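Local coordinates for protein putative polyketide cyclase (Silicibacter sp. TM1040, PDB 3F8H) that is of unknown function but, as a SnoaL-like putative polyketide cyclase, probably binds a small organic molecule between its helices and curved sheet, at residues A[30-35]-A[75-80]; A[38-43]-A[62-67]; A[95-100]-A[116-121]. One frame throughout, in Å; residues are numbered along the deposited sequence. Where two conformers were deposited one is given.

Contact 1 of 3, residues A[30-35]-A[75-80]. With CA (calcium ion), chain C.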
loop_
_atom_site.group_PDB
_atom_site.type_symbol
_atom_site.label_atom_id
_atom_site.label_comp_id
_atom_site.label_asym_id
_atom_site.label_seq_id
_atom_site.Cartn_x
_atom_site.Cartn_y
_atom_site.Cartn_z
ATOM N N ALA A 30 -11.916 -15.832 0.858
ATOM C CA ALA A 30 -13.008 -15.986 -0.153
ATOM C C ALA A 30 -12.430 -15.747 -1.562
ATOM O O ALA A 30 -12.681 -16.487 -2.510
ATOM C CB ALA A 30 -14.191 -15.018 0.140
ATOM N N PHE A 31 -11.633 -14.695 -1.679
ATOM C CA PHE A 31 -10.931 -14.362 -2.920
ATOM C C PHE A 31 -10.168 -15.568 -3.463
ATOM O O PHE A 31 -10.310 -15.947 -4.611
ATOM C CB PHE A 31 -9.970 -13.163 -2.711
ATOM C CG PHE A 31 -9.200 -12.768 -3.957
ATOM C CD1 PHE A 31 -8.006 -13.396 -4.274
ATOM C CD2 PHE A 31 -9.674 -11.782 -4.821
ATOM C CE1 PHE A 31 -7.292 -13.068 -5.434
ATOM C CE2 PHE A 31 -8.964 -11.453 -5.980
ATOM C CZ PHE A 31 -7.771 -12.104 -6.283
ATOM N N ASN A 32 -9.362 -16.166 -2.600
ATOM C CA ASN A 32 -8.540 -17.299 -2.963
ATOM C C ASN A 32 -9.368 -18.501 -3.411
ATOM O O ASN A 32 -8.907 -19.301 -4.221
ATOM C CB ASN A 32 -7.621 -17.732 -1.812
ATOM C CG ASN A 32 -6.305 -16.962 -1.797
ATOM O OD1 ASN A 32 -5.938 -16.331 -2.801
ATOM N ND2 ASN A 32 -5.565 -17.034 -0.673
ATOM N N ALA A 33 -10.559 -18.625 -2.827
ATOM C CA ALA A 33 -11.474 -19.733 -3.078
ATOM C C ALA A 33 -12.343 -19.451 -4.277
ATOM O O ALA A 33 -13.125 -20.287 -4.701
ATOM C CB ALA A 33 -12.389 -20.020 -1.821
ATOM N N GLY A 34 -12.224 -18.253 -4.800
ATOM C CA GLY A 34 -13.005 -17.845 -5.954
ATOM C C GLY A 34 -14.463 -17.639 -5.574
ATOM O O GLY A 34 -15.380 -17.791 -6.390
ATOM N N ASP A 35 -14.664 -17.294 -4.310
ATOM C CA ASP A 35 -15.992 -17.127 -3.775
ATOM C C ASP A 35 -16.397 -15.693 -3.633
ATOM O O ASP A 35 -16.291 -15.120 -2.568
ATOM C CB ASP A 35 -16.058 -17.783 -2.403
ATOM C CG ASP A 35 -17.440 -17.688 -1.785
ATOM O OD1 ASP A 35 -18.444 -17.496 -2.533
ATOM O OD2 ASP A 35 -17.530 -17.829 -0.549
ATOM N N LYS A 75 -6.544 -14.992 -13.107
ATOM C CA LYS A 75 -6.673 -16.030 -12.073
ATOM C C LYS A 75 -5.484 -15.855 -11.152
ATOM O O LYS A 75 -4.347 -15.987 -11.585
ATOM C CB LYS A 75 -6.683 -17.440 -12.634
ATOM C CG LYS A 75 -6.782 -18.504 -11.517
ATOM C CD LYS A 75 -7.974 -18.242 -10.510
ATOM C CE LYS A 75 -8.012 -19.270 -9.319
ATOM N NZ LYS A 75 -9.121 -19.098 -8.316
ATOM N N GLU A 76 -5.769 -15.597 -9.883
ATOM C CA GLU A 76 -4.743 -15.299 -8.908
ATOM C C GLU A 76 -4.955 -15.971 -7.580
ATOM O O GLU A 76 -6.077 -16.245 -7.163
ATOM C CB GLU A 76 -4.735 -13.786 -8.596
ATOM C CG GLU A 76 -4.686 -12.891 -9.774
ATOM C CD GLU A 76 -4.568 -11.420 -9.408
ATOM O OE1 GLU A 76 -5.107 -10.985 -8.364
ATOM O OE2 GLU A 76 -3.945 -10.695 -10.218
ATOM N N GLU A 77 -3.832 -16.239 -6.932
ATOM C CA GLU A 77 -3.832 -16.720 -5.558
ATOM C C GLU A 77 -2.917 -15.827 -4.713
ATOM O O GLU A 77 -1.859 -15.359 -5.141
ATOM C CB GLU A 77 -3.442 -18.195 -5.475
ATOM C CG GLU A 77 -4.489 -19.130 -6.102
ATOM C CD GLU A 77 -5.818 -19.121 -5.319
ATOM O OE1 GLU A 77 -5.755 -19.035 -4.077
ATOM O OE2 GLU A 77 -6.905 -19.241 -5.932
ATOM N N LEU A 78 -3.351 -15.580 -3.500
ATOM C CA LEU A 78 -2.616 -14.718 -2.595
ATOM C C LEU A 78 -1.936 -15.556 -1.532
ATOM O O LEU A 78 -2.558 -16.444 -0.924
ATOM C CB LEU A 78 -3.562 -13.737 -1.952
ATOM C CG LEU A 78 -4.575 -13.001 -2.846
ATOM C CD1 LEU A 78 -5.503 -12.106 -1.967
ATOM C CD2 LEU A 78 -3.903 -12.194 -3.922
ATOM N N THR A 79 -0.649 -15.283 -1.332
ATOM C CA THR A 79 0.169 -16.002 -0.359
ATOM C C THR A 79 0.944 -15.020 0.493
ATOM O O THR A 79 0.897 -13.824 0.239
ATOM C CB THR A 79 1.149 -16.935 -1.063
ATOM O OG1 THR A 79 1.940 -16.185 -2.018
ATOM C CG2 THR A 79 0.397 -18.060 -1.783
ATOM N N ASP A 80 1.590 -15.534 1.535
ATOM C CA ASP A 80 2.416 -14.726 2.447
ATOM C C ASP A 80 1.641 -13.558 3.044
ATOM O O ASP A 80 2.138 -12.474 3.176
ATOM C CB ASP A 80 3.574 -14.106 1.685
ATOM C CG ASP A 80 4.417 -15.140 0.970
ATOM O OD1 ASP A 80 4.728 -16.199 1.584
ATOM O OD2 ASP A 80 4.747 -14.875 -0.209
HETATM CA CA CA C . -19.866 -18.684 -3.915
HETATM O O HOH W 1 -8.694 -16.628 -6.880
HETATM O O HOH W 2 -9.921 -21.284 -6.545
HETATM O O HOH W 3 -21.344 -18.914 -2.144
HETATM O O HOH W 4 -19.424 -20.721 -2.839
HETATM O O HOH W 5 -18.088 -19.850 -4.796
#
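The side-chain amide of Asn32 is matched to the backbone of Leu78 on strand 74-85, one of the two outermost in this chain's sheet. Leu78 N donates to Asn32 OD1 over 2.8 Å in a nearly straight bond (165°), tilted a little from the carbonyl plane; Asn32 ND2 returns a bond of 3.1 Å to Leu78 O, in the plane of the Leu78 carbonyl, on a lone pair. Two bonds, one at each end, fix which way round the amide sits. The Glu77 carboxylate, its chain bent at chi2, lies against Asn32, with OE2 2.6 Å from Asn32 O. Lys75 NZ forms a salt bridge to the same OE2, 3.3 Å with a weak hydrogen bond; one water lies between NZ and the carbonyls of Phe31 and Glu76, another joins NZ to Asn32 O. Apolar contact comes from Phe31, whose CG stands opposite its backbone N (chi1 180°), bringing CD1 to 3.6 Å from Leu78 CD1; Glu76 OE1 meets the ring edge, while Glu76 OE2 hydrogen-bonds Tyr117 OH. Gly34 closes the helix in a Schellman motif, and Asp35 N-caps the next helix while binding calcium through OD1, with Asp37. Helix 23-33 is thus fastened to the sheet, the helix-on-sheet arrangement of the SnoaL-like alpha+beta fold.

Contact 2 of 3, residues A[38-43]-A[62-67]; sequences GMLACL and KFAAFC
Phe63 is the main bump of this interface, and the hollow that receives it is formed by Met39, Leu40 and Leu43. Leu43 reaches over one face of the ring: its CD1 lies 3.8 Å from the Phe63 ring centroid and 16° off the normal, a CH-pi contact displaced toward the CG and CD1 rim. At the ring edge, near its plane, sits the methyl of the selenomethionine Met39, with CE 4.0 Å from Phe63 CE1. That methyl owes its place to the bend at the end of the chain (chi3 71°), which turns CE back from SE toward helix 60-73; there it also meets Cys67 SG at 4.2 Å, one turn further along. The third wall is Leu40, which runs antiparallel alongside Phe63 and brings CD2 to 3.9 Å from Phe63 CD1.

These segments join the short helix 36-40, and the type I turn from Leu40 to Leu43 that leads out of it, to helix 60-73 of the SnoaL-like fold, where helices pack beside a curved sheet. Phe63 leaves its helix with CG swung away from the backbone N (chi1 -161°), so that the ring projects toward the neighbouring helix and turn; Tyr27 of helix 23-33 adds to its surroundings, and His49 meets it edge-to-face. Leu40 forks at the interface: while CD2 meets the phenyl ring, CD1 rests 4.0 Å from Ala64 CB, whose methyl is small, consistent with the close approach of Leu40 and Ala64, the nearest pair of residues at 7.3 Å between CA atoms.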
loop_
_atom_site.group_PDB
_atom_site.type_symbol
_atom_site.label_atom_id
_atom_site.label_comp_id
_atom_site.label_asym_id
_atom_site.label_seq_id
_atom_site.Cartn_x
_atom_site.Cartn_y
_atom_site.Cartn_z
ATOM N N GLY A 38 -18.643 -14.785 -0.799
ATOM C CA GLY A 38 -17.973 -14.664 0.485
ATOM C C GLY A 38 -17.344 -13.298 0.653
ATOM O O GLY A 38 -17.335 -12.728 1.746
HETATM N N MSE A 39 -16.836 -12.748 -0.439
HETATM C CA MSE A 39 -16.212 -11.401 -0.401
HETATM C C MSE A 39 -17.260 -10.338 -0.188
HETATM O O MSE A 39 -17.124 -9.421 0.646
HETATM C CB MSE A 39 -15.477 -11.110 -1.706
HETATM C CG MSE A 39 -14.320 -12.024 -1.941
HETATM SE SE MSE A 39 -13.570 -11.838 -3.767
HETATM C CE MSE A 39 -12.773 -10.111 -3.525
ATOM N N LEU A 40 -18.356 -10.488 -0.921
ATOM C CA LEU A 40 -19.430 -9.506 -0.864
ATOM C C LEU A 40 -20.030 -9.415 0.522
ATOM O O LEU A 40 -20.418 -8.332 1.002
ATOM C CB LEU A 40 -20.524 -9.824 -1.906
ATOM C CG LEU A 40 -20.098 -9.545 -3.343
ATOM C CD1 LEU A 40 -21.014 -10.288 -4.337
ATOM C CD2 LEU A 40 -20.050 -8.028 -3.577
ATOM N N ALA A 41 -20.070 -10.567 1.158
ATOM C CA ALA A 41 -20.629 -10.705 2.500
ATOM C C ALA A 41 -19.788 -9.948 3.575
ATOM O O ALA A 41 -20.251 -9.630 4.677
ATOM C CB ALA A 41 -20.780 -12.228 2.869
ATOM N N CYS A 42 -18.549 -9.670 3.224
ATOM C CA CYS A 42 -17.613 -8.966 4.114
ATOM C C CYS A 42 -17.733 -7.454 4.022
ATOM O O CYS A 42 -17.126 -6.703 4.795
ATOM C CB CYS A 42 -16.178 -9.313 3.739
ATOM S SG CYS A 42 -15.720 -10.972 4.175
ATOM N N LEU A 43 -18.511 -7.014 3.045
ATOM C CA LEU A 43 -18.653 -5.596 2.760
ATOM C C LEU A 43 -19.944 -4.950 3.205
ATOM O O LEU A 43 -21.006 -5.561 3.186
ATOM C CB LEU A 43 -18.556 -5.361 1.248
ATOM C CG LEU A 43 -17.456 -6.085 0.495
ATOM C CD1 LEU A 43 -17.593 -5.746 -0.949
ATOM C CD2 LEU A 43 -16.003 -5.762 0.996
ATOM N N LYS A 62 -21.706 -2.618 -7.834
ATOM C CA LYS A 62 -20.462 -2.256 -8.540
ATOM C C LYS A 62 -19.336 -3.252 -8.224
ATOM O O LYS A 62 -18.554 -3.641 -9.079
ATOM C CB LYS A 62 -20.000 -0.863 -8.149
ATOM C CG LYS A 62 -20.868 0.274 -8.730
ATOM C CD LYS A 62 -20.352 0.701 -10.083
ATOM C CE LYS A 62 -21.112 1.913 -10.612
ATOM N NZ LYS A 62 -22.583 1.591 -10.706
ATOM N N PHE A 63 -19.259 -3.662 -6.972
ATOM C CA PHE A 63 -18.179 -4.546 -6.558
ATOM C C PHE A 63 -18.331 -5.917 -7.221
ATOM O O PHE A 63 -17.361 -6.502 -7.665
ATOM C CB PHE A 63 -18.080 -4.675 -5.033
ATOM C CG PHE A 63 -16.749 -5.196 -4.557
ATOM C CD1 PHE A 63 -16.540 -6.554 -4.372
ATOM C CD2 PHE A 63 -15.724 -4.322 -4.264
ATOM C CE1 PHE A 63 -15.324 -7.032 -3.955
ATOM C CE2 PHE A 63 -14.478 -4.803 -3.832
ATOM C CZ PHE A 63 -14.294 -6.165 -3.678
ATOM N N ALA A 64 -19.555 -6.401 -7.285
ATOM C CA ALA A 64 -19.823 -7.688 -7.925
ATOM C C ALA A 64 -19.443 -7.636 -9.403
ATOM O O ALA A 64 -18.823 -8.575 -9.927
ATOM C CB ALA A 64 -21.302 -8.117 -7.727
ATOM N N ALA A 65 -19.768 -6.529 -10.060
ATOM C CA ALA A 65 -19.424 -6.353 -11.492
ATOM C C ALA A 65 -17.909 -6.340 -11.667
ATOM O O ALA A 65 -17.341 -6.916 -12.588
ATOM C CB ALA A 65 -20.034 -5.032 -12.074
ATOM N N PHE A 66 -17.275 -5.693 -10.716
ATOM C CA PHE A 66 -15.819 -5.592 -10.687
ATOM C C PHE A 66 -15.166 -6.987 -10.527
ATOM O O PHE A 66 -14.215 -7.327 -11.208
ATOM C CB PHE A 66 -15.355 -4.662 -9.562
ATOM C CG PHE A 66 -13.910 -4.810 -9.231
ATOM C CD1 PHE A 66 -12.948 -4.274 -10.047
ATOM C CD2 PHE A 66 -13.519 -5.504 -8.090
ATOM C CE1 PHE A 66 -11.607 -4.418 -9.744
ATOM C CE2 PHE A 66 -12.184 -5.651 -7.783
ATOM C CZ PHE A 66 -11.227 -5.130 -8.630
ATOM N N CYS A 67 -15.727 -7.802 -9.643
ATOM C CA CYS A 67 -15.211 -9.163 -9.447
ATOM C C CYS A 67 -15.387 -9.983 -10.711
ATOM O O CYS A 67 -14.532 -10.761 -11.059
ATOM C CB CYS A 67 -15.877 -9.850 -8.258
ATOM S SG CYS A 67 -15.383 -9.174 -6.687
#

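Contact 3 of 3, residues A[95-100]-A[116-121]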
loop_
_atom_site.group_PDB
_atom_site.type_symbol
_atom_site.label_atom_id
_atom_site.label_comp_id
_atom_site.label_asym_id
_atom_site.label_seq_id
_atom_site.Cartn_x
_atom_site.Cartn_y
_atom_site.Cartn_z
ATOM N N GLU A 95 -0.629 -7.028 3.723
ATOM C CA GLU A 95 0.468 -7.138 2.757
ATOM C C GLU A 95 0.570 -8.598 2.344
ATOM O O GLU A 95 0.444 -9.527 3.164
ATOM C CB GLU A 95 1.793 -6.650 3.330
ATOM C CG GLU A 95 2.759 -6.369 2.193
ATOM C CD GLU A 95 4.126 -5.875 2.629
ATOM O OE1 GLU A 95 4.546 -6.072 3.796
ATOM O OE2 GLU A 95 4.788 -5.295 1.775
ATOM N N TYR A 96 0.762 -8.821 1.057
ATOM C CA TYR A 96 0.752 -10.191 0.541
ATOM C C TYR A 96 1.395 -10.260 -0.837
ATOM O O TYR A 96 1.749 -9.246 -1.440
ATOM C CB TYR A 96 -0.693 -10.721 0.498
ATOM C CG TYR A 96 -1.664 -9.738 -0.137
ATOM C CD1 TYR A 96 -2.262 -8.777 0.623
ATOM C CD2 TYR A 96 -1.931 -9.750 -1.510
ATOM C CE1 TYR A 96 -3.113 -7.823 0.050
ATOM C CE2 TYR A 96 -2.765 -8.819 -2.088
ATOM C CZ TYR A 96 -3.357 -7.848 -1.299
ATOM O OH TYR A 96 -4.201 -6.904 -1.852
ATOM N N THR A 97 1.502 -11.493 -1.289
ATOM C CA THR A 97 2.063 -11.859 -2.589
ATOM C C THR A 97 0.976 -12.367 -3.532
ATOM O O THR A 97 0.204 -13.255 -3.208
ATOM C CB THR A 97 3.159 -12.938 -2.477
ATOM O OG1 THR A 97 4.186 -12.460 -1.598
ATOM C CG2 THR A 97 3.788 -13.270 -3.893
ATOM N N VAL A 98 0.897 -11.704 -4.670
ATOM C CA VAL A 98 -0.027 -12.074 -5.731
ATOM C C VAL A 98 0.676 -12.931 -6.770
ATOM O O VAL A 98 1.689 -12.530 -7.342
ATOM C CB VAL A 98 -0.570 -10.841 -6.466
ATOM C CG1 VAL A 98 -1.499 -11.292 -7.593
ATOM C CG2 VAL A 98 -1.285 -9.869 -5.456
ATOM N N ASN A 99 0.123 -14.124 -6.963
ATOM C CA ASN A 99 0.570 -15.082 -7.958
ATOM C C ASN A 99 -0.564 -15.302 -8.943
ATOM O O ASN A 99 -1.637 -15.720 -8.535
ATOM C CB ASN A 99 0.854 -16.427 -7.314
ATOM C CG ASN A 99 1.691 -16.312 -6.070
ATOM O OD1 ASN A 99 2.923 -16.438 -6.166
ATOM N ND2 ASN A 99 1.041 -16.023 -4.888
ATOM N N GLY A 100 -0.333 -15.017 -10.220
ATOM C CA GLY A 100 -1.375 -15.201 -11.237
ATOM C C GLY A 100 -0.990 -15.534 -12.658
ATOM O O GLY A 100 0.150 -15.645 -13.017
ATOM N N SER A 116 2.296 -15.659 -16.783
ATOM C CA SER A 116 2.316 -15.770 -15.327
ATOM C C SER A 116 3.010 -14.544 -14.717
ATOM O O SER A 116 3.841 -13.855 -15.344
ATOM C CB SER A 116 2.967 -17.090 -14.886
ATOM O OG SER A 116 4.363 -16.998 -14.958
ATOM N N TYR A 117 2.617 -14.219 -13.503
ATOM C CA TYR A 117 3.222 -13.109 -12.814
ATOM C C TYR A 117 3.213 -13.343 -11.301
ATOM O O TYR A 117 2.419 -14.119 -10.744
ATOM C CB TYR A 117 2.509 -11.780 -13.156
ATOM C CG TYR A 117 0.987 -11.801 -12.918
ATOM C CD1 TYR A 117 0.136 -12.154 -13.946
ATOM C CD2 TYR A 117 0.425 -11.519 -11.677
ATOM C CE1 TYR A 117 -1.256 -12.188 -13.767
ATOM C CE2 TYR A 117 -0.989 -11.571 -11.479
ATOM C CZ TYR A 117 -1.806 -11.918 -12.537
ATOM O OH TYR A 117 -3.181 -11.991 -12.412
ATOM N N LYS A 118 4.121 -12.652 -10.653
ATOM C CA LYS A 118 4.222 -12.729 -9.201
ATOM C C LYS A 118 4.638 -11.375 -8.686
ATOM O O LYS A 118 5.636 -10.813 -9.118
ATOM C CB LYS A 118 5.230 -13.781 -8.742
ATOM C CG LYS A 118 5.274 -13.961 -7.225
ATOM C CD LYS A 118 6.492 -14.745 -6.719
ATOM C CE LYS A 118 6.386 -16.236 -6.962
ATOM N NZ LYS A 118 7.506 -17.051 -6.384
ATOM N N LEU A 119 3.855 -10.838 -7.777
ATOM C CA LEU A 119 4.230 -9.545 -7.256
ATOM C C LEU A 119 3.573 -9.212 -5.944
ATOM O O LEU A 119 2.477 -9.676 -5.638
ATOM C CB LEU A 119 3.948 -8.443 -8.278
ATOM C CG LEU A 119 2.503 -8.072 -8.493
ATOM C CD1 LEU A 119 2.447 -6.833 -9.325
ATOM C CD2 LEU A 119 1.746 -9.206 -9.113
ATOM N N PRO A 120 4.270 -8.401 -5.160
ATOM C CA PRO A 120 3.767 -7.955 -3.903
ATOM C C PRO A 120 2.666 -6.963 -4.129
ATOM O O PRO A 120 2.602 -6.338 -5.174
ATOM C CB PRO A 120 4.972 -7.273 -3.247
ATOM C CG PRO A 120 6.098 -7.404 -4.171
ATOM C CD PRO A 120 5.653 -7.968 -5.425
ATOM N N ALA A 121 1.794 -6.880 -3.142
ATOM C CA ALA A 121 0.712 -5.921 -3.119
ATOM C C ALA A 121 0.357 -5.650 -1.687
ATOM O O ALA A 121 0.732 -6.386 -0.734
ATOM C CB ALA A 121 -0.560 -6.406 -3.903
HETATM O O HOH W 6 3.749 -5.121 -0.641
#
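Strands 91-102 and 115-128 are antiparallel neighbours in the mixed, curved sheet of the SnoaL-like fold, and Tyr96, Val98 and Gly100 pair here with Ala121, Leu119 and Tyr117. Each of these three pairs is hydrogen-bonded in both directions; the shortest bond runs from Val98 N to Leu119 O at 2.7 Å. Thr97 with Pro120 and Asn99 with Lys118 are the non-hydrogen-bonded pairs between them, and the proline thus holds a position that asks for no N-H toward strand 91-102. The axes of segments 95-100 and 116-121 come within 4.5 Å, their N-to-C directions 159° apart.

Gly100 makes room for an aromatic ring. Tyr117 has CG between its backbone N and carbonyl carbon (chi1 54°), which folds the ring back over the neighbouring strand, and Gly100 CA lies 3.8 Å from the Tyr117 centroid in a CH-pi contact. Val98 CG1 meets the edge of this ring in its plane, 3.9 Å from Tyr117 CE2. Tyr96 takes a similar first torsion, its ring covering the carbonyl of Ala121: the Ala121 O lies over the ring centre, and Ala121 CB is 3.7 Å from Tyr96 CE2.

This tyrosine-lined face is the one toward the helices in the fold: Trp144 of helix 141-149 meets Tyr117 edge-to-face, Phe28 meets the Tyr96 ring, and diols, probably from the crystallisation liquor, beside both tyrosines are consistent with a pocket. Tyr96 OH hydrogen-bonds Ser123. On the other face, Lys118 runs beside Asn99, its CG 3.6 Å from Asn99 OD1, while Asn99 ND2 hydrogen-bonds Glu77 O. Glu95 OE2 takes a 2.6 Å bond from a water and forms a salt bridge with Arg134 of the second subunit.

Contact 2 is nested inside the chain loop that contact 1 closes, and contact 3 follows both. Contacts 1 and 2, with centres about 14 Å apart, touch through Ala30 and Phe31 against Met39; helix 36-40 follows helix 23-33 after a short turn, and helix 60-73 likewise runs on into strand 74-85. Contacts 1 and 3, about 11 Å between centres, both reach the same sheet through neighbouring strands 74-85 and 91-102, where Glu77 N pairs with Asn99 O. Contacts 2 and 3 do not touch: their centres are about 20 Å apart, on opposite sides of the chain's centre. Contact 1 therefore bridges the helical layer and the sheet, which probably enclose the pocket between them.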